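Local coordinates for protein heat shock protease HtrA (Thermotoga maritima, PDB 1L1J) that probably cleaves proteins as an ATP-independent, heat-shock serine endopeptidase of the HtrA family, of which this chain is the trypsin-like protease domain, at residues Val128-Ala136 / Val147-Thr155. Residues are numbered along the deposited sequence; the frame is centred on the assembly and turned at random.
Sequences VKIGEWAIA and VTVGVVSAT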
loop_
_atom_site.group_PDB
_atom_site.type_symbol
_atom_site.label_atom_id
_atom_site.label_comp_id
_atom_site.label_asym_id
_atom_site.label_seq_id
_atom_site.Cartn_x
_atom_site.Cartn_y
_atom_site.Cartn_z
ATOM N N VAL A 128 -13.595 -2.212 -13.834
ATOM C CA VAL A 128 -12.304 -1.783 -14.343
ATOM C C VAL A 128 -12.108 -2.313 -15.757
ATOM O O VAL A 128 -12.399 -3.476 -16.031
ATOM C CB VAL A 128 -11.154 -2.290 -13.435
ATOM C CG1 VAL A 128 -9.813 -2.101 -14.124
ATOM C CG2 VAL A 128 -11.162 -1.533 -12.101
ATOM N N LYS A 129 -11.628 -1.454 -16.659
ATOM C CA LYS A 129 -11.380 -1.847 -18.053
ATOM C C LYS A 129 -9.874 -2.042 -18.266
ATOM O O LYS A 129 -9.062 -1.246 -17.791
ATOM C CB LYS A 129 -11.876 -0.763 -19.025
ATOM C CG LYS A 129 -13.382 -0.495 -19.040
ATOM C CD LYS A 129 -14.173 -1.605 -19.723
ATOM C CE LYS A 129 -15.638 -1.221 -19.878
ATOM N NZ LYS A 129 -15.787 0.007 -20.724
ATOM N N ILE A 130 -9.495 -3.094 -18.982
ATOM C CA ILE A 130 -8.083 -3.342 -19.227
ATOM C C ILE A 130 -7.599 -2.303 -20.217
ATOM O O ILE A 130 -8.189 -2.156 -21.279
ATOM C CB ILE A 130 -7.852 -4.743 -19.812
ATOM C CG1 ILE A 130 -8.406 -5.797 -18.857
ATOM C CG2 ILE A 130 -6.367 -4.987 -20.028
ATOM C CD1 ILE A 130 -8.312 -7.185 -19.406
ATOM N N GLY A 131 -6.538 -1.581 -19.859
ATOM C CA GLY A 131 -6.001 -0.554 -20.726
ATOM C C GLY A 131 -6.199 0.805 -20.099
ATOM O O GLY A 131 -5.750 1.823 -20.634
ATOM N N GLU A 132 -6.880 0.842 -18.960
ATOM C CA GLU A 132 -7.110 2.115 -18.298
ATOM C C GLU A 132 -5.905 2.447 -17.449
ATOM O O GLU A 132 -5.282 1.558 -16.881
ATOM C CB GLU A 132 -8.361 2.066 -17.423
ATOM C CG GLU A 132 -8.303 1.064 -16.296
ATOM C CD GLU A 132 -9.245 1.419 -15.162
ATOM O OE1 GLU A 132 -10.408 1.762 -15.433
ATOM O OE2 GLU A 132 -8.825 1.349 -13.989
ATOM N N TRP A 133 -5.573 3.727 -17.365
ATOM C CA TRP A 133 -4.415 4.145 -16.586
ATOM C C TRP A 133 -4.577 3.864 -15.104
ATOM O O TRP A 133 -5.641 4.096 -14.535
ATOM C CB TRP A 133 -4.141 5.643 -16.768
ATOM C CG TRP A 133 -3.875 6.043 -18.178
ATOM C CD1 TRP A 133 -4.765 6.579 -19.057
ATOM C CD2 TRP A 133 -2.631 5.930 -18.884
ATOM N NE1 TRP A 133 -4.156 6.803 -20.271
ATOM C CE2 TRP A 133 -2.847 6.405 -20.194
ATOM C CE3 TRP A 133 -1.355 5.456 -18.540
ATOM C CZ2 TRP A 133 -1.839 6.443 -21.154
ATOM C CZ3 TRP A 133 -0.349 5.488 -19.494
ATOM C CH2 TRP A 133 -0.598 5.972 -20.787
ATOM N N ALA A 134 -3.512 3.356 -14.491
ATOM C CA ALA A 134 -3.495 3.082 -13.056
ATOM C C ALA A 134 -2.320 3.865 -12.451
ATOM O O ALA A 134 -1.210 3.857 -12.984
ATOM C CB ALA A 134 -3.323 1.610 -12.801
ATOM N N ILE A 135 -2.560 4.544 -11.341
ATOM C CA ILE A 135 -1.498 5.322 -10.747
ATOM C C ILE A 135 -1.174 4.728 -9.390
ATOM O O ILE A 135 -2.021 4.718 -8.511
ATOM C CB ILE A 135 -1.939 6.805 -10.602
ATOM C CG1 ILE A 135 -2.684 7.255 -11.866
ATOM C CG2 ILE A 135 -0.725 7.701 -10.411
ATOM C CD1 ILE A 135 -3.253 8.657 -11.789
ATOM N N ALA A 136 0.036 4.209 -9.229
ATOM C CA ALA A 136 0.446 3.625 -7.958
ATOM C C ALA A 136 1.067 4.719 -7.105
ATOM O O ALA A 136 1.925 5.466 -7.588
ATOM C CB ALA A 136 1.447 2.542 -8.198
ATOM N N VAL A 147 5.685 7.931 -7.197
ATOM C CA VAL A 147 4.607 7.575 -8.116
ATOM C C VAL A 147 5.069 6.834 -9.369
ATOM O O VAL A 147 6.110 7.150 -9.924
ATOM C CB VAL A 147 3.830 8.849 -8.546
ATOM C CG1 VAL A 147 2.962 8.565 -9.759
ATOM C CG2 VAL A 147 2.964 9.342 -7.392
ATOM N N THR A 148 4.304 5.834 -9.797
ATOM C CA THR A 148 4.618 5.078 -11.011
ATOM C C THR A 148 3.316 4.917 -11.766
ATOM O O THR A 148 2.261 4.742 -11.177
ATOM C CB THR A 148 5.236 3.676 -10.742
ATOM O OG1 THR A 148 4.326 2.864 -10.000
ATOM C CG2 THR A 148 6.531 3.810 -9.966
ATOM N N VAL A 149 3.397 5.004 -13.081
ATOM C CA VAL A 149 2.219 4.926 -13.905
ATOM C C VAL A 149 2.286 3.816 -14.930
ATOM O O VAL A 149 3.350 3.470 -15.439
ATOM C CB VAL A 149 2.001 6.260 -14.623
ATOM C CG1 VAL A 149 0.675 6.269 -15.336
ATOM C CG2 VAL A 149 2.067 7.366 -13.623
ATOM N N GLY A 150 1.122 3.271 -15.224
ATOM C CA GLY A 150 1.016 2.204 -16.182
ATOM C C GLY A 150 -0.435 2.062 -16.590
ATOM O O GLY A 150 -1.189 3.045 -16.675
ATOM N N VAL A 151 -0.857 0.830 -16.810
ATOM C CA VAL A 151 -2.224 0.620 -17.237
ATOM C C VAL A 151 -2.725 -0.686 -16.656
ATOM O O VAL A 151 -1.926 -1.473 -16.142
ATOM C CB VAL A 151 -2.261 0.618 -18.783
ATOM C CG1 VAL A 151 -2.249 -0.805 -19.335
ATOM C CG2 VAL A 151 -3.423 1.419 -19.248
ATOM N N VAL A 152 -4.026 -0.932 -16.688
ATOM C CA VAL A 152 -4.468 -2.209 -16.148
ATOM C C VAL A 152 -4.158 -3.242 -17.221
ATOM O O VAL A 152 -4.520 -3.059 -18.390
ATOM C CB VAL A 152 -5.946 -2.236 -15.814
ATOM C CG1 VAL A 152 -6.274 -3.569 -15.192
ATOM C CG2 VAL A 152 -6.285 -1.124 -14.822
ATOM N N SER A 153 -3.455 -4.301 -16.817
ATOM C CA SER A 153 -3.027 -5.363 -17.722
ATOM C C SER A 153 -3.945 -6.571 -17.739
ATOM O O SER A 153 -4.197 -7.173 -18.782
ATOM C CB SER A 153 -1.627 -5.843 -17.342
ATOM O OG SER A 153 -0.654 -4.844 -17.550
ATOM N N ALA A 154 -4.431 -6.927 -16.564
ATOM C CA ALA A 154 -5.289 -8.077 -16.426
ATOM C C ALA A 154 -5.872 -8.086 -15.012
ATOM O O ALA A 154 -5.334 -7.463 -14.088
ATOM C CB ALA A 154 -4.476 -9.333 -16.675
ATOM N N THR A 155 -6.986 -8.789 -14.851
ATOM C CA THR A 155 -7.644 -8.888 -13.560
ATOM C C THR A 155 -7.612 -10.331 -13.133
ATOM O O THR A 155 -7.058 -11.182 -13.829
ATOM C CB THR A 155 -9.095 -8.458 -13.652
ATOM O OG1 THR A 155 -9.700 -9.098 -14.782
ATOM C CG2 THR A 155 -9.188 -6.955 -13.818
#
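Strands 133-136 and 147-154 pair as the two arms of an antiparallel beta hairpin, strongly twisted: the axes of the short segments pass 4.3 Å apart, with 128° between their N-to-C directions. Ala-136 and Thr-148 form one hydrogen-bonded pair, with Ala-136 N 3.0 Å from Thr-148 O; Ala-134 and Gly-150 form the next. There the two bonds differ: Gly-150 N lies in the carbonyl plane of Ala-134, whereas Ala-134 N stands 56° above that of Gly-150, off its lone pairs. Beyond Trp-133 and Val-151 regular pairing gives way to a G1-type bulge joined to the type II turn 129-132: Val-152 N donates to Glu-132 O (2.8 Å) and Gly-131 N to Val-152 O (2.9 Å).

Val-152 points into this turn. Val-128 CG1 lies 3.7 Å from Val-152 CG2, and the aliphatic part of Glu-132 runs alongside; Ile-172 and Ile-195 extend the apolar cluster. On the face bearing Ile-135 and Val-149, a chi1 of -42° leaves Ile-135 CG2 anti to the backbone N and turned to Val-147 CG1 (3.8 Å), while Val-149 CG1 lies obliquely against Trp-133 CE3 (3.9 Å). Helix 5-13 packs on this face. On the other, Ala-136 CB approaches Thr-148 OG1 (3.4 Å), which is hydrogen-bonded to Ala-177 O. That bond satisfies the hydroxyl and ties the hairpin to the loop leading to Asn-182, which Thr-148 touches, and Ser-183, predicted substrate-binding and charge-relay residues, consistent with a place beside the active site of this chymotrypsin-like fold.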